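Local coordinates for encapsidation protein (Bacillus phage phi29, PDB 5HD9) that probably hydrolyses ATP to drive the packaging of viral DNA, as the ASCE-fold N-terminal domain of the phage packaging motor, at residues L2-Q7 / L184-D189; N37-Y42 / K87-A92; E74-V77 / F82-D85; S124-N129 / V160-L165. All coordinates share one frame; numbering follows the deposited sequence.

In the fold
The four contacts are spread over one ASCE-type sheet and the elements around it. Contact 1 is buried and polar: a tyrosine of the N-terminal loop bonds a glutamate on strand 183-186. Contacts 2, 3 and 4 are partly buried. Contacts 2 and 3, at the far end of the same sheet with centres about 9 Å apart, meet at strand 81-84, which belongs to contact 3 and is hydrogen-bonded to strand 87-94 of contact 2; contact 2 is apolar helix-on-sheet packing, contact 3 mainly backbone hydrogen bonding of a hairpin at the sheet's margin. Contact 4 joins a loop to a helix by a ring on a proline; its Phe-164 packs against Ile-185 of contact 1.

Contact 1 of 4, residues L2-Q7 / L184-D189; sequences LFYNPQ and LIEIPD
Tyr-4 reaches strand 183-186 through one short hydrogen bond, its OH donating to Glu-186 OE1 at 2.6 Å. The hydroxyl meets that oxygen on the syn side of the carboxylate, 19° out of its plane. Tyr-4 carries CG anti to the backbone N (chi1 175°), which sends the phenol toward the strand; the extended glutamate comes from the opposite direction, and its carboxyl carbon CD lies in the ring plane at the edge of the tyrosine. The carboxylate is turned 51° against the ring. Its other oxygen, OE2, takes a bond from a water at 2.8 Å, and the same water donates to Asn-5 O, also 2.8 Å, tying the N-terminal loop to the strand a second time. OE2 has a further partner in Arg-176, a salt bridge. The strand is an inner one of the ASCE-type sheet, beside strand 16-19, and the Tyr-4 side chain also touches Lys-27 of a sequence that fits a Walker A P-loop. Between the segments the apolar contact is Pro-188 CG, obliquely 3.8 Å from Tyr-4 CE1; Val-19 of strand 16-19 touches Tyr-4, Glu-186 and Pro-188. Within the loop, Asn-5 OD1 accepts from Gln-7 N at 3.0 Å, the donor standing well above the amide's carbonyl plane, a capping bond just ahead of helix 7-11.

Contact 2 of 4, residues N37-Y42 / K87-A92; sequences NRFIKY and KLAGWA
Phe-39 lays one face of its ring on Ala-89, and this CH-pi contact carries most of the meeting between helix 26-42 and strand 87-94. The methyl CB of Ala-89 sits 3.5 Å from the ring centroid, only 4° off the ring normal, over the centre of the face and nearly equidistant from the ring carbons. The CA-CB bond of Ala-89 lies almost parallel to the ring, which puts CA over the same face, within 3.6 Å of Phe-39 CE1. Phe-39 projects from the helix toward the strand with CG anti to the backbone N (chi1 -177°), which carries the ring across the space between the two backbones.

Van der Waals contacts at the rim complete the packing. Lys-87 CB lies near the ring plane, 3.9 Å from Phe-39 CZ, while the rest of the lysine, bent at chi3 and chi4, leads away. Leu-88 O approaches the ring obliquely, 3.6 Å from Phe-39 CE1; this carbonyl already accepts a hydrogen bond from Gln-45 NE2. No hydrogen bond crosses between the segments; the contact is van der Waals and CH-pi. Ile-84 of the adjacent strand touches both Phe-39 and Ala-89 and extends the apolar patch.

Ala-89 and Gly-90 together face Phe-82, forming a classic beta bulge in strand 87-94. The short axes pass 9.4 Å apart, with N-to-C directions 156° from each other, close to antiparallel: helix 26-42, which follows the apparent P-loop, covers one face of an alpha/beta sheet, as in P-loop NTPases.

Contact 3 of 4, residues E74-V77 / F82-D85; sequences ELVV and FYID
Val-77 CG2 and the ring of Phe-82 are brought together by matching torsions: each is anti to its own carbonyl carbon (chi1 -59° in Phe-82), and the two side chains point the same way. The methyl therefore lies in the ring plane at its edge, 3.7 Å from Phe-82 CD1. These residues belong to a beta hairpin of strands 75-78 and 81-84 at the margin of the sheet. Leu-75 and Ile-84, on the same face, also lie side by side, with Leu-75 CD2 at 3.9 Å from Ile-84 CG1. Both pairs are non-hydrogen-bonded. Between them Val-76 and Tyr-83 form the hydrogen-bonded pair, their side chains on the opposite face; Val-76 N donates to Tyr-83 O at 2.8 Å and Tyr-83 N to Val-76 O at 2.7 Å. The Tyr-83 ring turns its edge to that same Val-76 O, with CD1 3.7 Å from the oxygen. Phe-63 packs on Leu-75, Val-77 and Phe-82, while helix 26-42 reaches Ile-84 through Ile-36 and Phe-39. Past the last bridge the ladder goes on into the loops: Asp-85 N donates to Glu-74 O at 2.8 Å, in the carbonyl plane on a lone pair. Asp-85 has its second carboxylate oxygen, OD2, bonded to His-73 ND1. Its OD1, met on the anti side and 31° out of the carboxylate plane, accepts from Glu-74 N at 2.9 Å.

Contact 4 of 4, residues S124-N129 / V160-L165; sequences SNYIPN and VNPYFL
Tyr-126 swings its ring from the loop before helix 130-141 over the start of helix 162-167, meeting Asn-161 and Pro-162. Asn-161 is the N-cap of that helix. Its CB lies 3.9 Å from Tyr-126 OH, the two side chains crossing at about a right angle. CG stands between the backbone N and the carbonyl carbon (chi1 68°), a turn that folds the amide back over the helix start. There OD1 accepts from Phe-164 N at 3.2 Å and, more weakly, from Tyr-163 N; the Phe-164 donor stands well above the amide's carbonyl plane. Ser-158 O takes a bond from ND2, fixing the other end of the amide.

Pro-162, the first residue of the helix, bears the main contact. Its CG sits over the middle of the Tyr-126 ring, 3.4 Å from the centroid and 6° off the normal, a CH-pi contact. CD lies over the same face, nearer the hydroxyl end, 3.3 Å from Tyr-126 CZ. Such close approach of two ring carbons to one aromatic face marks tight packing. Next, Tyr-163 turns its ring so that Asn-161 OD1 lies in plane at its edge; its ring packs on Val-131 and Leu-134 of helix 130-141. Phe-164 takes Asn-161 ND2 over the centre of one ring face.

Tyr-126 OH is hydrogen-bonded to Arg-119 N. No hydrogen bond joins the two segments directly: their direct link is CH-pi and van der Waals contact, and the carboxylate of Glu-130 bridges them, bonding Ile-127 N through OE2 and Tyr-163 OH through OE1.

Contact 1 of 4, residues L2-Q7 / L184-D189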
loop_
_atom_site.group_PDB
_atom_site.type_symbol
_atom_site.label_atom_id
_atom_site.label_comp_id
_atom_site.label_asym_id
_atom_site.label_seq_id
_atom_site.Cartn_x
_atom_site.Cartn_y
_atom_site.Cartn_z
ATOM N N LEU A 2 10.435 13.497 3.599
ATOM C CA LEU A 2 11.210 14.701 3.323
ATOM C C LEU A 2 10.919 15.296 1.949
ATOM O O LEU A 2 10.862 16.516 1.801
ATOM C CB LEU A 2 12.707 14.403 3.439
ATOM C CG LEU A 2 13.239 14.274 4.866
ATOM C CD1 LEU A 2 14.612 13.631 4.857
ATOM C CD2 LEU A 2 13.288 15.636 5.543
ATOM N N PHE A 3 10.735 14.438 0.950
ATOM C CA PHE A 3 10.618 14.903 -0.430
ATOM C C PHE A 3 9.295 14.508 -1.086
ATOM O O PHE A 3 8.864 15.162 -2.038
ATOM C CB PHE A 3 11.801 14.381 -1.251
ATOM C CG PHE A 3 13.136 14.842 -0.732
ATOM C CD1 PHE A 3 13.478 16.183 -0.764
ATOM C CD2 PHE A 3 14.044 13.939 -0.205
ATOM C CE1 PHE A 3 14.702 16.617 -0.282
ATOM C CE2 PHE A 3 15.270 14.366 0.277
ATOM C CZ PHE A 3 15.599 15.706 0.237
ATOM N N TYR A 4 8.650 13.456 -0.581
ATOM C CA TYR A 4 7.330 13.062 -1.076
ATOM C C TYR A 4 6.239 13.375 -0.058
ATOM O O TYR A 4 6.274 12.890 1.072
ATOM C CB TYR A 4 7.286 11.572 -1.426
ATOM C CG TYR A 4 5.897 11.109 -1.824
ATOM C CD1 TYR A 4 5.359 11.447 -3.059
ATOM C CD2 TYR A 4 5.116 10.358 -0.954
ATOM C CE1 TYR A 4 4.087 11.039 -3.426
ATOM C CE2 TYR A 4 3.844 9.942 -1.313
ATOM C CZ TYR A 4 3.333 10.286 -2.547
ATOM O OH TYR A 4 2.065 9.877 -2.903
ATOM N N ASN A 5 5.274 14.187 -0.477
ATOM C CA ASN A 5 4.138 14.565 0.358
ATOM C C ASN A 5 2.868 13.887 -0.151
ATOM O O ASN A 5 2.359 14.257 -1.209
ATOM C CB ASN A 5 3.957 16.086 0.358
ATOM C CG ASN A 5 2.888 16.550 1.332
ATOM O OD1 ASN A 5 2.192 15.741 1.949
ATOM N ND2 ASN A 5 2.750 17.866 1.471
ATOM N N PRO A 6 2.348 12.894 0.592
ATOM C CA PRO A 6 1.181 12.167 0.081
ATOM C C PRO A 6 -0.139 12.916 0.255
ATOM O O PRO A 6 -1.182 12.376 -0.118
ATOM C CB PRO A 6 1.182 10.889 0.918
ATOM C CG PRO A 6 1.744 11.315 2.225
ATOM C CD PRO A 6 2.784 12.367 1.900
ATOM N N GLN A 7 -0.098 14.127 0.806
ATOM C CA GLN A 7 -1.320 14.866 1.119
ATOM C C GLN A 7 -2.225 15.038 -0.098
ATOM O O GLN A 7 -3.425 14.777 -0.021
ATOM C CB GLN A 7 -0.990 16.241 1.703
ATOM C CG GLN A 7 -2.227 17.074 2.043
ATOM C CD GLN A 7 -1.888 18.472 2.520
ATOM O OE1 GLN A 7 -2.129 18.823 3.676
ATOM N NE2 GLN A 7 -1.335 19.285 1.626
ATOM N N LEU A 184 -6.875 6.467 -8.927
ATOM C CA LEU A 184 -5.940 7.566 -9.104
ATOM C C LEU A 184 -4.551 7.015 -9.412
ATOM O O LEU A 184 -4.102 6.067 -8.770
ATOM C CB LEU A 184 -5.906 8.438 -7.843
ATOM C CG LEU A 184 -4.848 9.539 -7.771
ATOM C CD1 LEU A 184 -5.106 10.587 -8.835
ATOM C CD2 LEU A 184 -4.829 10.169 -6.387
ATOM N N ILE A 185 -3.883 7.600 -10.402
ATOM C CA ILE A 185 -2.502 7.246 -10.716
ATOM C C ILE A 185 -1.617 8.468 -10.515
ATOM O O ILE A 185 -1.805 9.489 -11.183
ATOM C CB ILE A 185 -2.352 6.722 -12.164
ATOM C CG1 ILE A 185 -3.156 5.433 -12.343
ATOM C CG2 ILE A 185 -0.876 6.467 -12.501
ATOM C CD1 ILE A 185 -3.257 4.952 -13.782
ATOM N N GLU A 186 -0.664 8.360 -9.592
ATOM C CA GLU A 186 0.289 9.434 -9.342
ATOM C C GLU A 186 1.674 9.058 -9.855
ATOM O O GLU A 186 2.156 7.957 -9.611
ATOM C CB GLU A 186 0.374 9.771 -7.851
ATOM C CG GLU A 186 1.237 11.005 -7.568
ATOM C CD GLU A 186 1.403 11.286 -6.093
ATOM O OE1 GLU A 186 1.175 10.364 -5.282
ATOM O OE2 GLU A 186 1.765 12.432 -5.745
ATOM N N ILE A 187 2.299 9.983 -10.574
ATOM C CA ILE A 187 3.692 9.839 -10.974
ATOM C C ILE A 187 4.479 10.973 -10.324
ATOM O O ILE A 187 4.604 12.055 -10.894
ATOM C CB ILE A 187 3.858 9.864 -12.505
ATOM C CG1 ILE A 187 3.080 8.703 -13.130
ATOM C CG2 ILE A 187 5.329 9.749 -12.882
ATOM C CD1 ILE A 187 2.898 8.802 -14.627
ATOM N N PRO A 188 4.992 10.737 -9.106
ATOM C CA PRO A 188 5.650 11.829 -8.384
ATOM C C PRO A 188 6.938 12.287 -9.053
ATOM O O PRO A 188 7.711 11.462 -9.538
ATOM C CB PRO A 188 5.947 11.221 -7.006
ATOM C CG PRO A 188 5.130 9.976 -6.922
ATOM C CD PRO A 188 4.978 9.492 -8.321
ATOM N N ASP A 189 7.151 13.597 -9.072
ATOM C CA ASP A 189 8.392 14.180 -9.569
ATOM C C ASP A 189 9.190 14.717 -8.387
ATOM O O ASP A 189 9.857 15.748 -8.483
ATOM C CB ASP A 189 8.098 15.295 -10.578
ATOM C CG ASP A 189 7.123 16.330 -10.040
ATOM O OD1 ASP A 189 7.523 17.139 -9.176
ATOM O OD2 ASP A 189 5.957 16.337 -10.484
HETATM O O HOH W 1 0.806 13.485 -3.346
#

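Contact 2 of 4, residues N37-Y42 / K87-A92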
loop_
_atom_site.group_PDB
_atom_site.type_symbol
_atom_site.label_atom_id
_atom_site.label_comp_id
_atom_site.label_asym_id
_atom_site.label_seq_id
_atom_site.Cartn_x
_atom_site.Cartn_y
_atom_site.Cartn_z
ATOM N N ASN A 37 0.012 6.586 11.909
ATOM C CA ASN A 37 -0.642 7.759 12.476
ATOM C C ASN A 37 -2.151 7.571 12.571
ATOM O O ASN A 37 -2.774 8.036 13.527
ATOM C CB ASN A 37 -0.331 9.009 11.649
ATOM C CG ASN A 37 0.893 9.751 12.149
ATOM O OD1 ASN A 37 0.913 10.251 13.276
ATOM N ND2 ASN A 37 1.913 9.846 11.306
ATOM N N ARG A 38 -2.738 6.896 11.583
ATOM C CA ARG A 38 -4.178 6.667 11.583
ATOM C C ARG A 38 -4.560 5.750 12.743
ATOM O O ARG A 38 -5.617 5.923 13.351
ATOM C CB ARG A 38 -4.657 6.062 10.257
ATOM C CG ARG A 38 -4.473 6.947 9.023
ATOM C CD ARG A 38 -5.159 8.309 9.129
ATOM N NE ARG A 38 -6.613 8.210 9.221
ATOM C CZ ARG A 38 -7.439 9.252 9.204
ATOM N NH1 ARG A 38 -6.961 10.486 9.098
ATOM N NH2 ARG A 38 -8.746 9.065 9.294
ATOM N N PHE A 39 -3.702 4.783 13.062
ATOM C CA PHE A 39 -3.997 3.887 14.176
ATOM C C PHE A 39 -3.880 4.610 15.509
ATOM O O PHE A 39 -4.750 4.486 16.371
ATOM C CB PHE A 39 -3.072 2.670 14.198
ATOM C CG PHE A 39 -3.407 1.709 15.306
ATOM C CD1 PHE A 39 -4.455 0.813 15.163
ATOM C CD2 PHE A 39 -2.710 1.731 16.502
ATOM C CE1 PHE A 39 -4.786 -0.057 16.185
ATOM C CE2 PHE A 39 -3.037 0.861 17.528
ATOM C CZ PHE A 39 -4.077 -0.033 17.367
ATOM N N ILE A 40 -2.793 5.355 15.678
ATOM C CA ILE A 40 -2.543 6.072 16.920
ATOM C C ILE A 40 -3.648 7.093 17.180
ATOM O O ILE A 40 -4.113 7.238 18.312
ATOM C CB ILE A 40 -1.166 6.772 16.892
ATOM C CG1 ILE A 40 -0.054 5.721 16.923
ATOM C CG2 ILE A 40 -1.014 7.736 18.070
ATOM C CD1 ILE A 40 1.343 6.275 16.735
ATOM N N LYS A 41 -4.071 7.792 16.132
ATOM C CA LYS A 41 -5.114 8.808 16.266
ATOM C C LYS A 41 -6.510 8.205 16.407
ATOM O O LYS A 41 -7.264 8.585 17.308
ATOM C CB LYS A 41 -5.108 9.753 15.062
ATOM C CG LYS A 41 -3.921 10.693 14.978
ATOM C CD LYS A 41 -4.101 11.662 13.814
ATOM C CE LYS A 41 -2.874 12.533 13.583
ATOM N NZ LYS A 41 -2.120 12.815 14.836
ATOM N N TYR A 42 -6.849 7.271 15.520
ATOM C CA TYR A 42 -8.236 6.833 15.356
ATOM C C TYR A 42 -8.447 5.321 15.485
ATOM O O TYR A 42 -9.573 4.838 15.362
ATOM C CB TYR A 42 -8.756 7.299 13.994
ATOM C CG TYR A 42 -8.581 8.781 13.758
ATOM C CD1 TYR A 42 -9.286 9.710 14.511
ATOM C CD2 TYR A 42 -7.714 9.253 12.780
ATOM C CE1 TYR A 42 -9.128 11.068 14.300
ATOM C CE2 TYR A 42 -7.551 10.607 12.563
ATOM C CZ TYR A 42 -8.260 11.509 13.325
ATOM O OH TYR A 42 -8.100 12.859 13.108
ATOM N N LYS A 87 -1.238 -3.277 21.094
ATOM C CA LYS A 87 -2.505 -3.539 20.418
ATOM C C LYS A 87 -2.274 -3.943 18.968
ATOM O O LYS A 87 -1.407 -3.389 18.297
ATOM C CB LYS A 87 -3.407 -2.305 20.471
ATOM C CG LYS A 87 -3.595 -1.750 21.867
ATOM C CD LYS A 87 -4.685 -0.691 21.907
ATOM C CE LYS A 87 -4.199 0.616 22.522
ATOM N NZ LYS A 87 -5.207 1.192 23.455
ATOM N N LEU A 88 -3.058 -4.903 18.489
ATOM C CA LEU A 88 -2.987 -5.312 17.090
ATOM C C LEU A 88 -3.384 -4.142 16.196
ATOM O O LEU A 88 -4.510 -3.655 16.273
ATOM C CB LEU A 88 -3.894 -6.514 16.830
ATOM C CG LEU A 88 -3.869 -7.094 15.411
ATOM C CD1 LEU A 88 -2.452 -7.464 14.988
ATOM C CD2 LEU A 88 -4.782 -8.304 15.322
ATOM N N ALA A 89 -2.452 -3.698 15.354
ATOM C CA ALA A 89 -2.656 -2.510 14.531
ATOM C C ALA A 89 -2.653 -2.838 13.041
ATOM O O ALA A 89 -3.267 -2.129 12.244
ATOM C CB ALA A 89 -1.585 -1.471 14.842
ATOM N N GLY A 90 -1.964 -3.906 12.656
ATOM C CA GLY A 90 -1.898 -4.260 11.251
ATOM C C GLY A 90 -1.424 -5.666 10.955
ATOM O O GLY A 90 -1.030 -6.409 11.856
ATOM N N TRP A 91 -1.465 -6.012 9.669
ATOM C CA TRP A 91 -1.076 -7.327 9.179
ATOM C C TRP A 91 -0.200 -7.204 7.942
ATOM O O TRP A 91 -0.406 -6.315 7.115
ATOM C CB TRP A 91 -2.304 -8.169 8.821
ATOM C CG TRP A 91 -3.259 -8.416 9.944
ATOM C CD1 TRP A 91 -3.346 -9.539 10.716
ATOM C CD2 TRP A 91 -4.276 -7.528 10.414
ATOM N NE1 TRP A 91 -4.353 -9.404 11.639
ATOM C CE2 TRP A 91 -4.941 -8.173 11.475
ATOM C CE3 TRP A 91 -4.691 -6.244 10.041
ATOM C CZ2 TRP A 91 -5.991 -7.585 12.167
ATOM C CZ3 TRP A 91 -5.736 -5.660 10.730
ATOM C CH2 TRP A 91 -6.374 -6.330 11.781
ATOM N N ALA A 92 0.767 -8.107 7.819
ATOM C CA ALA A 92 1.504 -8.286 6.573
ATOM C C ALA A 92 0.958 -9.526 5.875
ATOM O O ALA A 92 0.945 -10.609 6.458
ATOM C CB ALA A 92 2.995 -8.425 6.835
#

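Contact 3 of 4, residues E74-V77 / F82-D85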
loop_
_atom_site.group_PDB
_atom_site.type_symbol
_atom_site.label_atom_id
_atom_site.label_comp_id
_atom_site.label_asym_id
_atom_site.label_seq_id
_atom_site.Cartn_x
_atom_site.Cartn_y
_atom_site.Cartn_z
ATOM N N GLU A 74 5.440 1.963 21.255
ATOM C CA GLU A 74 6.126 0.688 21.102
ATOM C C GLU A 74 5.637 -0.000 19.832
ATOM O O GLU A 74 4.490 -0.446 19.749
ATOM C CB GLU A 74 5.905 -0.199 22.333
ATOM C CG GLU A 74 7.061 -1.146 22.651
ATOM C CD GLU A 74 8.390 -0.421 22.818
ATOM O OE1 GLU A 74 8.383 0.751 23.256
ATOM O OE2 GLU A 74 9.441 -1.017 22.499
ATOM N N LEU A 75 6.518 -0.065 18.839
ATOM C CA LEU A 75 6.202 -0.654 17.545
ATOM C C LEU A 75 6.805 -2.050 17.451
ATOM O O LEU A 75 8.024 -2.211 17.488
ATOM C CB LEU A 75 6.726 0.234 16.415
ATOM C CG LEU A 75 6.372 1.718 16.540
ATOM C CD1 LEU A 75 7.050 2.524 15.445
ATOM C CD2 LEU A 75 4.863 1.926 16.508
ATOM N N VAL A 76 5.941 -3.054 17.327
ATOM C CA VAL A 76 6.360 -4.449 17.421
ATOM C C VAL A 76 5.848 -5.278 16.252
ATOM O O VAL A 76 4.700 -5.139 15.827
ATOM C CB VAL A 76 5.868 -5.087 18.745
ATOM C CG1 VAL A 76 6.132 -6.592 18.770
ATOM C CG2 VAL A 76 6.533 -4.417 19.937
ATOM N N VAL A 77 6.716 -6.148 15.745
ATOM C CA VAL A 77 6.322 -7.148 14.763
ATOM C C VAL A 77 6.456 -8.529 15.390
ATOM O O VAL A 77 7.495 -8.858 15.960
ATOM C CB VAL A 77 7.180 -7.079 13.484
ATOM C CG1 VAL A 77 6.675 -8.075 12.451
ATOM C CG2 VAL A 77 7.173 -5.670 12.904
ATOM N N PHE A 82 1.447 -6.681 13.073
ATOM C CA PHE A 82 1.999 -5.431 13.573
ATOM C C PHE A 82 1.268 -4.990 14.833
ATOM O O PHE A 82 0.036 -4.988 14.872
ATOM C CB PHE A 82 1.899 -4.344 12.503
ATOM C CG PHE A 82 2.618 -4.680 11.224
ATOM C CD1 PHE A 82 3.960 -5.028 11.234
ATOM C CD2 PHE A 82 1.948 -4.659 10.011
ATOM C CE1 PHE A 82 4.620 -5.338 10.058
ATOM C CE2 PHE A 82 2.602 -4.969 8.835
ATOM C CZ PHE A 82 3.939 -5.309 8.857
ATOM N N TYR A 83 2.034 -4.611 15.853
ATOM C CA TYR A 83 1.471 -4.159 17.120
ATOM C C TYR A 83 1.975 -2.768 17.474
ATOM O O TYR A 83 3.156 -2.462 17.302
ATOM C CB TYR A 83 1.815 -5.142 18.241
ATOM C CG TYR A 83 1.366 -6.548 17.947
ATOM C CD1 TYR A 83 2.088 -7.359 17.085
ATOM C CD2 TYR A 83 0.209 -7.063 18.520
ATOM C CE1 TYR A 83 1.678 -8.644 16.803
ATOM C CE2 TYR A 83 -0.209 -8.349 18.245
ATOM C CZ TYR A 83 0.527 -9.135 17.385
ATOM O OH TYR A 83 0.114 -10.417 17.106
ATOM N N ILE A 84 1.067 -1.931 17.966
ATOM C CA ILE A 84 1.413 -0.595 18.429
ATOM C C ILE A 84 0.917 -0.424 19.858
ATOM O O ILE A 84 -0.282 -0.511 20.123
ATOM C CB ILE A 84 0.819 0.496 17.518
ATOM C CG1 ILE A 84 1.363 0.326 16.098
ATOM C CG2 ILE A 84 1.133 1.887 18.075
ATOM C CD1 ILE A 84 0.893 1.366 15.103
ATOM N N ASP A 85 1.855 -0.187 20.771
ATOM C CA ASP A 85 1.556 -0.084 22.197
ATOM C C ASP A 85 0.794 -1.311 22.699
ATOM O O ASP A 85 -0.088 -1.205 23.551
ATOM C CB ASP A 85 0.758 1.189 22.488
ATOM C CG ASP A 85 1.533 2.453 22.151
ATOM O OD1 ASP A 85 2.770 2.459 22.322
ATOM O OD2 ASP A 85 0.905 3.439 21.712
#

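Contact 4 of 4, residues S124-N129 / V160-L165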
loop_
_atom_site.group_PDB
_atom_site.type_symbol
_atom_site.label_atom_id
_atom_site.label_comp_id
_atom_site.label_asym_id
_atom_site.label_seq_id
_atom_site.Cartn_x
_atom_site.Cartn_y
_atom_site.Cartn_z
ATOM N N SER A 124 6.337 -11.222 -16.369
ATOM C CA SER A 124 4.942 -11.126 -15.968
ATOM C C SER A 124 4.544 -12.356 -15.152
ATOM O O SER A 124 3.624 -13.093 -15.511
ATOM C CB SER A 124 4.041 -10.969 -17.196
ATOM O OG SER A 124 4.083 -9.638 -17.687
ATOM N N ASN A 125 5.264 -12.570 -14.055
ATOM C CA ASN A 125 4.953 -13.629 -13.111
ATOM C C ASN A 125 3.984 -13.085 -12.066
ATOM O O ASN A 125 4.279 -13.046 -10.870
ATOM C CB ASN A 125 6.235 -14.165 -12.465
ATOM C CG ASN A 125 5.969 -15.249 -11.432
ATOM O OD1 ASN A 125 4.969 -15.963 -11.504
ATOM N ND2 ASN A 125 6.868 -15.369 -10.459
ATOM N N TYR A 126 2.833 -12.625 -12.541
ATOM C CA TYR A 126 1.749 -12.224 -11.658
ATOM C C TYR A 126 0.985 -13.466 -11.230
ATOM O O TYR A 126 1.064 -14.510 -11.880
ATOM C CB TYR A 126 0.805 -11.236 -12.348
ATOM C CG TYR A 126 1.411 -9.881 -12.629
ATOM C CD1 TYR A 126 1.393 -8.881 -11.666
ATOM C CD2 TYR A 126 1.989 -9.598 -13.859
ATOM C CE1 TYR A 126 1.940 -7.638 -11.918
ATOM C CE2 TYR A 126 2.540 -8.360 -14.120
ATOM C CZ TYR A 126 2.511 -7.382 -13.146
ATOM O OH TYR A 126 3.058 -6.143 -13.394
ATOM N N ILE A 127 0.244 -13.352 -10.138
ATOM C CA ILE A 127 -0.619 -14.434 -9.689
ATOM C C ILE A 127 -1.793 -14.551 -10.666
ATOM O O ILE A 127 -2.273 -13.542 -11.177
ATOM C CB ILE A 127 -1.114 -14.182 -8.244
ATOM C CG1 ILE A 127 0.072 -14.217 -7.275
ATOM C CG2 ILE A 127 -2.148 -15.216 -7.825
ATOM C CD1 ILE A 127 -0.165 -13.474 -5.979
ATOM N N PRO A 128 -2.234 -15.784 -10.969
ATOM C CA PRO A 128 -3.420 -15.898 -11.831
ATOM C C PRO A 128 -4.651 -15.234 -11.217
ATOM O O PRO A 128 -4.963 -15.485 -10.053
ATOM C CB PRO A 128 -3.625 -17.415 -11.972
ATOM C CG PRO A 128 -2.646 -18.068 -11.036
ATOM C CD PRO A 128 -1.566 -17.079 -10.763
ATOM N N ASN A 129 -5.334 -14.399 -11.997
ATOM C CA ASN A 129 -6.473 -13.631 -11.501
ATOM C C ASN A 129 -6.093 -12.864 -10.241
ATOM O O ASN A 129 -6.852 -12.816 -9.271
ATOM C CB ASN A 129 -7.663 -14.551 -11.224
ATOM C CG ASN A 129 -8.101 -15.321 -12.454
ATOM O OD1 ASN A 129 -7.411 -16.234 -12.906
ATOM N ND2 ASN A 129 -9.257 -14.959 -12.998
ATOM N N VAL A 160 1.237 -0.493 -18.724
ATOM C CA VAL A 160 0.430 -1.615 -19.184
ATOM C C VAL A 160 0.714 -2.815 -18.284
ATOM O O VAL A 160 1.492 -3.707 -18.617
ATOM C CB VAL A 160 0.711 -1.906 -20.685
ATOM C CG1 VAL A 160 0.233 -3.291 -21.128
ATOM C CG2 VAL A 160 0.048 -0.831 -21.535
ATOM N N ASN A 161 0.084 -2.787 -17.113
ATOM C CA ASN A 161 0.164 -3.862 -16.137
ATOM C C ASN A 161 -1.245 -4.393 -15.872
ATOM O O ASN A 161 -2.223 -3.758 -16.260
ATOM C CB ASN A 161 0.819 -3.364 -14.847
ATOM C CG ASN A 161 -0.046 -2.370 -14.096
ATOM O OD1 ASN A 161 -0.982 -2.748 -13.396
ATOM N ND2 ASN A 161 0.272 -1.089 -14.234
ATOM N N PRO A 162 -1.358 -5.557 -15.215
ATOM C CA PRO A 162 -2.671 -6.194 -15.057
ATOM C C PRO A 162 -3.728 -5.292 -14.422
ATOM O O PRO A 162 -4.893 -5.363 -14.813
ATOM C CB PRO A 162 -2.370 -7.391 -14.150
ATOM C CG PRO A 162 -0.930 -7.688 -14.382
ATOM C CD PRO A 162 -0.283 -6.360 -14.604
ATOM N N TYR A 163 -3.329 -4.454 -13.471
ATOM C CA TYR A 163 -4.279 -3.590 -12.781
ATOM C C TYR A 163 -4.785 -2.485 -13.701
ATOM O O TYR A 163 -5.989 -2.244 -13.781
ATOM C CB TYR A 163 -3.642 -3.003 -11.515
ATOM C CG TYR A 163 -3.374 -4.068 -10.478
ATOM C CD1 TYR A 163 -2.196 -4.801 -10.493
ATOM C CD2 TYR A 163 -4.319 -4.369 -9.507
ATOM C CE1 TYR A 163 -1.958 -5.789 -9.560
ATOM C CE2 TYR A 163 -4.090 -5.354 -8.569
ATOM C CZ TYR A 163 -2.908 -6.061 -8.600
ATOM O OH TYR A 163 -2.677 -7.048 -7.672
ATOM N N PHE A 164 -3.878 -1.824 -14.410
ATOM C CA PHE A 164 -4.280 -0.766 -15.329
ATOM C C PHE A 164 -5.156 -1.343 -16.443
ATOM O O PHE A 164 -6.161 -0.744 -16.834
ATOM C CB PHE A 164 -3.061 -0.061 -15.930
ATOM C CG PHE A 164 -2.283 0.777 -14.946
ATOM C CD1 PHE A 164 -2.524 0.697 -13.584
ATOM C CD2 PHE A 164 -1.311 1.657 -15.396
ATOM C CE1 PHE A 164 -1.802 1.471 -12.691
ATOM C CE2 PHE A 164 -0.590 2.432 -14.508
ATOM C CZ PHE A 164 -0.836 2.339 -13.155
ATOM N N LEU A 165 -4.770 -2.509 -16.948
ATOM C CA LEU A 165 -5.535 -3.175 -17.995
ATOM C C LEU A 165 -6.922 -3.564 -17.494
ATOM O O LEU A 165 -7.925 -3.328 -18.166
ATOM C CB LEU A 165 -4.796 -4.416 -18.491
ATOM C CG LEU A 165 -3.465 -4.187 -19.208
ATOM C CD1 LEU A 165 -2.809 -5.521 -19.522
ATOM C CD2 LEU A 165 -3.662 -3.373 -20.477
#